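Local coordinates for protein ubiquitin-conjugating enzyme E2 U (Homo sapiens, PDB 1YRV) that catalyses the covalent attachment of ubiquitin to other proteins, accepting it from the E1 enzyme as a thioester on its own cysteine, at residues C33-E37 and N38-G42; A45-S49 and E50-E54; L129-Q132 and V133-N137. All coordinates share one frame; numbering follows the deposited sequence.

Contact 1 (C33-E37 and N38-G42); sequences CDLKE and NNYKG
Leu35, in the last turn of helix 23-38, meets Tyr40 five residues on through its CD2 methyl. Its CB sets off away from the following residues, but the CD2 branch comes back to the tyrosine ring. CD2 lies 3.8 Å from CD2 of Tyr40 and is a little farther from CE2. The methyl meets that side of the ring obliquely. One face of the same ring is covered by CB of Asn38, which sits 3.4 Å above the plane and over its centre. The Tyr40 ring can lie there because its CG stands beside its backbone N, anti to the carbonyl carbon (chi1 -69°). Asn39 makes the turn between these side chains. It has positive phi (36°) and is the first residue to leave the helical conformation. Its N gives a hydrogen bond of 3.2 Å to Lys36 O and a weak one of 3.1 Å to Leu35 O. The helix thus ends in a tightened turn and the chain runs on extended. Asn38 ND2 makes a weak hydrogen bond to Ser125 OG. Leu35 and Tyr40 both pack on helix 124-135, at Ser125 with Leu128 and Leu129 respectively. Gly42 then pairs through its backbone with Glu60 of strand 54-60, where the sheet begins.

Contact 2 (A45-S49 and E50-E54); sequences AKPVS and EDMME
Val48 and Glu54 meet closely across the loop that joins the first two strands. Val48 N donates to Glu54 O at 2.7 Å, and the bond is almost straight (179° at the hydrogen). The donor is tilted 25° from the carbonyl plane. CG1 of Val48 touches CB of Glu54 at 3.5 Å, the two side chains crossing at a slant. It is placed there by a chi1 of 75°, which sets CG1 between the backbone N and the carbonyl carbon. Pro47 CA adds a CA-H...O contact of 3.5 Å to the same Glu54 O. Ser49 has the largest share of the contact. Its OG lies 3.4 Å from CB of Asp51 and takes a weak hydrogen bond from Glu54 N. Its carbonyl O accepts from Met52 N at 3.0 Å, with the donor above the carbonyl plane. The outer side is looser. Glu50 and Asp51 are exposed, and a water bridges Ser49 O and, weakly, Glu50 OE2. The Glu54 carboxylate turns away and bonds through OE2 to His77 ND1. The loop forms a beta hairpin connection between strands 43-47 and 54-60. Pro47 CG and Met52 CE, 4.1 Å apart, lie side by side on the face turned to helix 23-38. There Pro47, Met52 and Met53 pack on Phe32, Tyr25, and Ala24 with Leu28.

Contact 3 (L129-Q132 and V133-N137); sequences LALQ and VMLSN
Gln132 O is gripped twice by Ser136 at the end of the helix. Ser136 OG donates to it at 2.9 Å, tilted 21° from the carbonyl plane. Ser136 N adds a weak bond of 3.3 Å to the same oxygen. The hydroxyl comes back over the last turn because OG stands beside its own backbone N, anti to the carbonyl carbon (chi1 -61°). Before this the regular helical pattern holds, with Leu135 N bonding to Leu131 O at 2.8 Å. Side chains four residues apart meet on the same side of the helix. Leu131 and Leu135 lie side by side and point the same way, CG to CD1 at 4.1 Å. Elsewhere on the helix, the extended Met134 chain runs back until CE meets CB of Ala130 at 4.1 Å. Ala130, Leu131 and Met134 all touch Phe111 of helix 110-113. Leu135 packs on Phe72, and its side chain is about 8 Å from that of Cys108, the predicted thioester cysteine. The buried Ser136 OG has two partners, donating to Gln132 O and bonded to Leu62 N. Its polarity is thus met inside the fold, and the helix end is joined to the loop after strand 54-60.

The chain first meets contact 1, where helix 23-38 ends and turns toward the sheet. Contact 2 follows and closes the loop between strands 43-47 and 54-60. Contact 3 comes much later, at the end of helix 124-135. All three are local and lie in series, so none nests in or crosses another. Contact 1 joins the other two: Leu35 CD1 packs on Ala45 CB at 4.1 Å, and Tyr40 CD2 on Leu129 CD2 at 3.8 Å. Contacts 2 and 3 do not touch, their nearest atoms being about 9 Å apart. Together they tie the N-terminal helix, the antiparallel sheet and helix 124-135 of the ubiquitin-conjugating (UBC) fold.

Contact 1 (C33-E37 and N38-G42)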
# COMPACT_ATOMS: atom_id res chain seq x y z
N CYS A 33 -9.54 -10.46 -10.77
CA CYS A 33 -10.82 -10.38 -11.48
C CYS A 33 -11.81 -9.55 -10.65
O CYS A 33 -12.59 -8.78 -11.19
CB CYS A 33 -11.43 -11.76 -11.69
SG CYS A 33 -10.53 -12.79 -12.81
N ASP A 34 -11.76 -9.74 -9.33
CA ASP A 34 -12.64 -9.02 -8.42
C ASP A 34 -12.35 -7.53 -8.41
O ASP A 34 -13.25 -6.71 -8.37
CB ASP A 34 -12.47 -9.55 -7.01
CG ASP A 34 -13.13 -10.89 -6.80
OD1 ASP A 34 -12.92 -11.47 -5.70
OD2 ASP A 34 -13.86 -11.35 -7.71
N LEU A 35 -11.07 -7.20 -8.43
CA LEU A 35 -10.60 -5.85 -8.41
C LEU A 35 -11.08 -5.18 -9.67
O LEU A 35 -11.61 -4.08 -9.63
CB LEU A 35 -9.09 -5.84 -8.37
CG LEU A 35 -8.45 -4.69 -7.61
CD1 LEU A 35 -7.54 -3.94 -8.54
CD2 LEU A 35 -9.51 -3.83 -6.98
N LYS A 36 -10.91 -5.86 -10.79
CA LYS A 36 -11.38 -5.30 -12.03
C LYS A 36 -12.88 -5.09 -12.01
O LYS A 36 -13.34 -4.02 -12.37
CB LYS A 36 -10.92 -6.17 -13.19
CG LYS A 36 -9.41 -6.15 -13.26
CD LYS A 36 -8.85 -6.73 -14.53
CE LYS A 36 -9.28 -8.14 -14.68
NZ LYS A 36 -8.47 -8.78 -15.74
N GLU A 37 -13.64 -6.08 -11.56
CA GLU A 37 -15.09 -5.91 -11.48
C GLU A 37 -15.44 -4.75 -10.54
O GLU A 37 -16.33 -3.96 -10.83
CB GLU A 37 -15.73 -7.19 -10.95
CG GLU A 37 -15.55 -8.40 -11.85
CD GLU A 37 -16.50 -8.40 -13.05
OE1 GLU A 37 -16.45 -9.37 -13.87
OE2 GLU A 37 -17.31 -7.45 -13.17
N ASN A 38 -14.74 -4.63 -9.42
CA ASN A 38 -15.01 -3.56 -8.45
C ASN A 38 -14.81 -2.15 -8.99
O ASN A 38 -15.41 -1.21 -8.49
CB ASN A 38 -14.15 -3.73 -7.21
CG ASN A 38 -14.51 -4.98 -6.43
OD1 ASN A 38 -15.62 -5.49 -6.56
ND2 ASN A 38 -13.57 -5.47 -5.61
N ASN A 39 -13.95 -2.03 -9.99
CA ASN A 39 -13.63 -0.76 -10.62
C ASN A 39 -13.64 0.37 -9.59
O ASN A 39 -14.44 1.29 -9.67
CB ASN A 39 -14.65 -0.48 -11.72
CG ASN A 39 -14.08 0.36 -12.86
OD1 ASN A 39 -14.81 0.79 -13.75
ND2 ASN A 39 -12.77 0.58 -12.84
N TYR A 40 -12.74 0.27 -8.62
CA TYR A 40 -12.63 1.26 -7.57
C TYR A 40 -12.00 2.56 -8.04
O TYR A 40 -10.90 2.60 -8.58
CB TYR A 40 -11.81 0.70 -6.42
CG TYR A 40 -12.50 -0.39 -5.67
CD1 TYR A 40 -13.85 -0.30 -5.38
CD2 TYR A 40 -11.79 -1.47 -5.16
CE1 TYR A 40 -14.48 -1.24 -4.59
CE2 TYR A 40 -12.40 -2.43 -4.37
CZ TYR A 40 -13.75 -2.31 -4.08
OH TYR A 40 -14.37 -3.21 -3.25
N LYS A 41 -12.73 3.64 -7.81
CA LYS A 41 -12.28 4.97 -8.19
C LYS A 41 -11.06 5.31 -7.37
O LYS A 41 -11.03 5.09 -6.16
CB LYS A 41 -13.41 5.96 -7.90
CG LYS A 41 -13.02 7.43 -7.98
CD LYS A 41 -13.67 8.23 -6.85
CE LYS A 41 -13.37 9.74 -6.95
NZ LYS A 41 -11.91 10.09 -7.07
N GLY A 42 -10.04 5.85 -8.03
CA GLY A 42 -8.82 6.24 -7.33
C GLY A 42 -7.81 5.15 -7.03
O GLY A 42 -6.85 5.39 -6.31

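Contact 2 (A45-S49 and E50-E54)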
# COMPACT_ATOMS: atom_id res chain seq x y z
N ALA A 45 -4.07 -0.99 -10.17
CA ALA A 45 -3.10 -2.02 -9.80
C ALA A 45 -2.91 -2.92 -10.99
O ALA A 45 -3.87 -3.36 -11.62
CB ALA A 45 -3.62 -2.81 -8.61
N LYS A 46 -1.66 -3.17 -11.32
CA LYS A 46 -1.38 -3.99 -12.48
C LYS A 46 -0.28 -5.00 -12.19
O LYS A 46 0.75 -4.65 -11.60
CB LYS A 46 -0.95 -3.07 -13.63
CG LYS A 46 -0.88 -3.73 -14.99
CD LYS A 46 -2.27 -4.05 -15.57
CE LYS A 46 -2.13 -5.09 -16.69
NZ LYS A 46 -0.76 -4.99 -17.35
N PRO A 47 -0.49 -6.28 -12.56
CA PRO A 47 0.53 -7.31 -12.34
C PRO A 47 1.68 -6.93 -13.27
O PRO A 47 1.47 -6.65 -14.45
CB PRO A 47 -0.14 -8.59 -12.82
CG PRO A 47 -1.55 -8.29 -12.82
CD PRO A 47 -1.65 -6.86 -13.25
N VAL A 48 2.89 -6.94 -12.75
CA VAL A 48 4.01 -6.58 -13.57
C VAL A 48 4.91 -7.81 -13.77
O VAL A 48 6.10 -7.69 -14.05
CB VAL A 48 4.75 -5.39 -12.92
CG1 VAL A 48 5.55 -5.84 -11.71
CG2 VAL A 48 5.60 -4.69 -13.94
N SER A 49 4.31 -9.00 -13.63
CA SER A 49 5.03 -10.26 -13.83
C SER A 49 4.05 -11.41 -14.08
O SER A 49 2.90 -11.37 -13.63
CB SER A 49 5.93 -10.60 -12.62
OG SER A 49 5.18 -10.99 -11.49
N GLU A 50 4.51 -12.42 -14.79
CA GLU A 50 3.70 -13.59 -15.12
C GLU A 50 3.28 -14.32 -13.85
O GLU A 50 2.24 -14.98 -13.79
CB GLU A 50 4.49 -14.51 -16.04
CG GLU A 50 3.78 -14.74 -17.36
CD GLU A 50 3.04 -13.51 -17.86
OE1 GLU A 50 3.59 -12.77 -18.72
OE2 GLU A 50 1.91 -13.28 -17.38
N ASP A 51 4.12 -14.18 -12.85
CA ASP A 51 3.92 -14.75 -11.52
C ASP A 51 2.63 -14.28 -10.87
O ASP A 51 1.96 -15.01 -10.12
CB ASP A 51 5.05 -14.28 -10.61
CG ASP A 51 5.96 -15.38 -10.25
OD1 ASP A 51 6.84 -15.19 -9.37
OD2 ASP A 51 5.79 -16.46 -10.86
N MET A 52 2.34 -13.01 -11.13
CA MET A 52 1.23 -12.30 -10.57
C MET A 52 1.60 -11.98 -9.14
O MET A 52 0.75 -11.63 -8.32
CB MET A 52 -0.06 -13.10 -10.63
CG MET A 52 -0.73 -12.96 -11.97
SD MET A 52 -2.46 -13.37 -11.81
CE MET A 52 -3.12 -11.80 -11.52
N MET A 53 2.89 -12.07 -8.88
CA MET A 53 3.45 -11.81 -7.56
C MET A 53 3.92 -10.38 -7.40
O MET A 53 3.98 -9.86 -6.28
CB MET A 53 4.66 -12.72 -7.33
CG MET A 53 4.34 -14.21 -7.24
SD MET A 53 3.56 -14.81 -5.71
CE MET A 53 1.95 -15.20 -6.29
N GLU A 54 4.27 -9.75 -8.51
CA GLU A 54 4.79 -8.40 -8.49
C GLU A 54 3.77 -7.45 -9.05
O GLU A 54 3.29 -7.65 -10.17
CB GLU A 54 6.10 -8.33 -9.29
CG GLU A 54 7.24 -9.22 -8.80
CD GLU A 54 7.52 -9.03 -7.31
OE1 GLU A 54 7.42 -7.87 -6.82
OE2 GLU A 54 7.86 -10.02 -6.61
O HOH W 1 0.21 -11.21 -15.38

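Contact 3 (L129-Q132 and V133-N137)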
# COMPACT_ATOMS: atom_id res chain seq x y z
N LEU A 129 -7.79 -0.84 -0.50
CA LEU A 129 -8.65 0.11 0.18
C LEU A 129 -8.07 0.40 1.55
O LEU A 129 -8.00 1.56 1.95
CB LEU A 129 -10.09 -0.42 0.34
CG LEU A 129 -10.83 -0.88 -0.94
CD1 LEU A 129 -12.14 -1.52 -0.57
CD2 LEU A 129 -11.05 0.31 -1.91
N ALA A 130 -7.63 -0.62 2.28
CA ALA A 130 -7.08 -0.34 3.60
C ALA A 130 -5.89 0.62 3.50
O ALA A 130 -5.80 1.59 4.27
CB ALA A 130 -6.66 -1.63 4.34
N LEU A 131 -4.99 0.35 2.56
CA LEU A 131 -3.80 1.21 2.34
C LEU A 131 -4.22 2.66 2.13
O LEU A 131 -3.67 3.57 2.74
CB LEU A 131 -3.02 0.73 1.11
CG LEU A 131 -1.66 0.02 1.27
CD1 LEU A 131 -1.63 -0.80 2.51
CD2 LEU A 131 -1.41 -0.83 0.04
N GLN A 132 -5.18 2.86 1.24
CA GLN A 132 -5.67 4.20 0.97
C GLN A 132 -6.06 4.93 2.24
O GLN A 132 -5.57 6.01 2.49
CB GLN A 132 -6.86 4.13 0.03
CG GLN A 132 -7.40 5.48 -0.32
CD GLN A 132 -8.50 5.41 -1.37
OE1 GLN A 132 -9.63 5.01 -1.09
NE2 GLN A 132 -8.16 5.77 -2.60
N VAL A 133 -6.91 4.33 3.06
CA VAL A 133 -7.33 4.99 4.27
C VAL A 133 -6.23 5.22 5.28
O VAL A 133 -6.09 6.32 5.82
CB VAL A 133 -8.43 4.22 4.97
CG1 VAL A 133 -8.84 4.95 6.24
CG2 VAL A 133 -9.61 4.05 4.02
N MET A 134 -5.44 4.19 5.53
CA MET A 134 -4.36 4.26 6.49
C MET A 134 -3.30 5.25 6.07
O MET A 134 -2.90 6.10 6.84
CB MET A 134 -3.74 2.87 6.70
CG MET A 134 -4.74 1.76 7.11
SD MET A 134 -4.00 0.22 7.91
CE MET A 134 -5.60 -0.77 8.25
N LEU A 135 -2.83 5.16 4.83
CA LEU A 135 -1.79 6.08 4.40
C LEU A 135 -2.26 7.55 4.36
O LEU A 135 -1.44 8.49 4.30
CB LEU A 135 -1.21 5.64 3.05
CG LEU A 135 -0.22 4.46 3.15
CD1 LEU A 135 -0.12 3.74 1.81
CD2 LEU A 135 1.16 4.94 3.62
N SER A 136 -3.57 7.76 4.41
CA SER A 136 -4.12 9.11 4.42
C SER A 136 -4.45 9.57 5.84
O SER A 136 -4.98 10.65 6.02
CB SER A 136 -5.38 9.17 3.57
OG SER A 136 -5.08 8.82 2.25
N ASN A 137 -4.14 8.73 6.82
CA ASN A 137 -4.41 9.04 8.21
C ASN A 137 -3.33 8.49 9.08
O ASN A 137 -3.49 7.45 9.72
CB ASN A 137 -5.75 8.45 8.64
CG ASN A 137 -6.91 9.02 7.85
OD1 ASN A 137 -7.14 10.24 7.88
ND2 ASN A 137 -7.62 8.17 7.13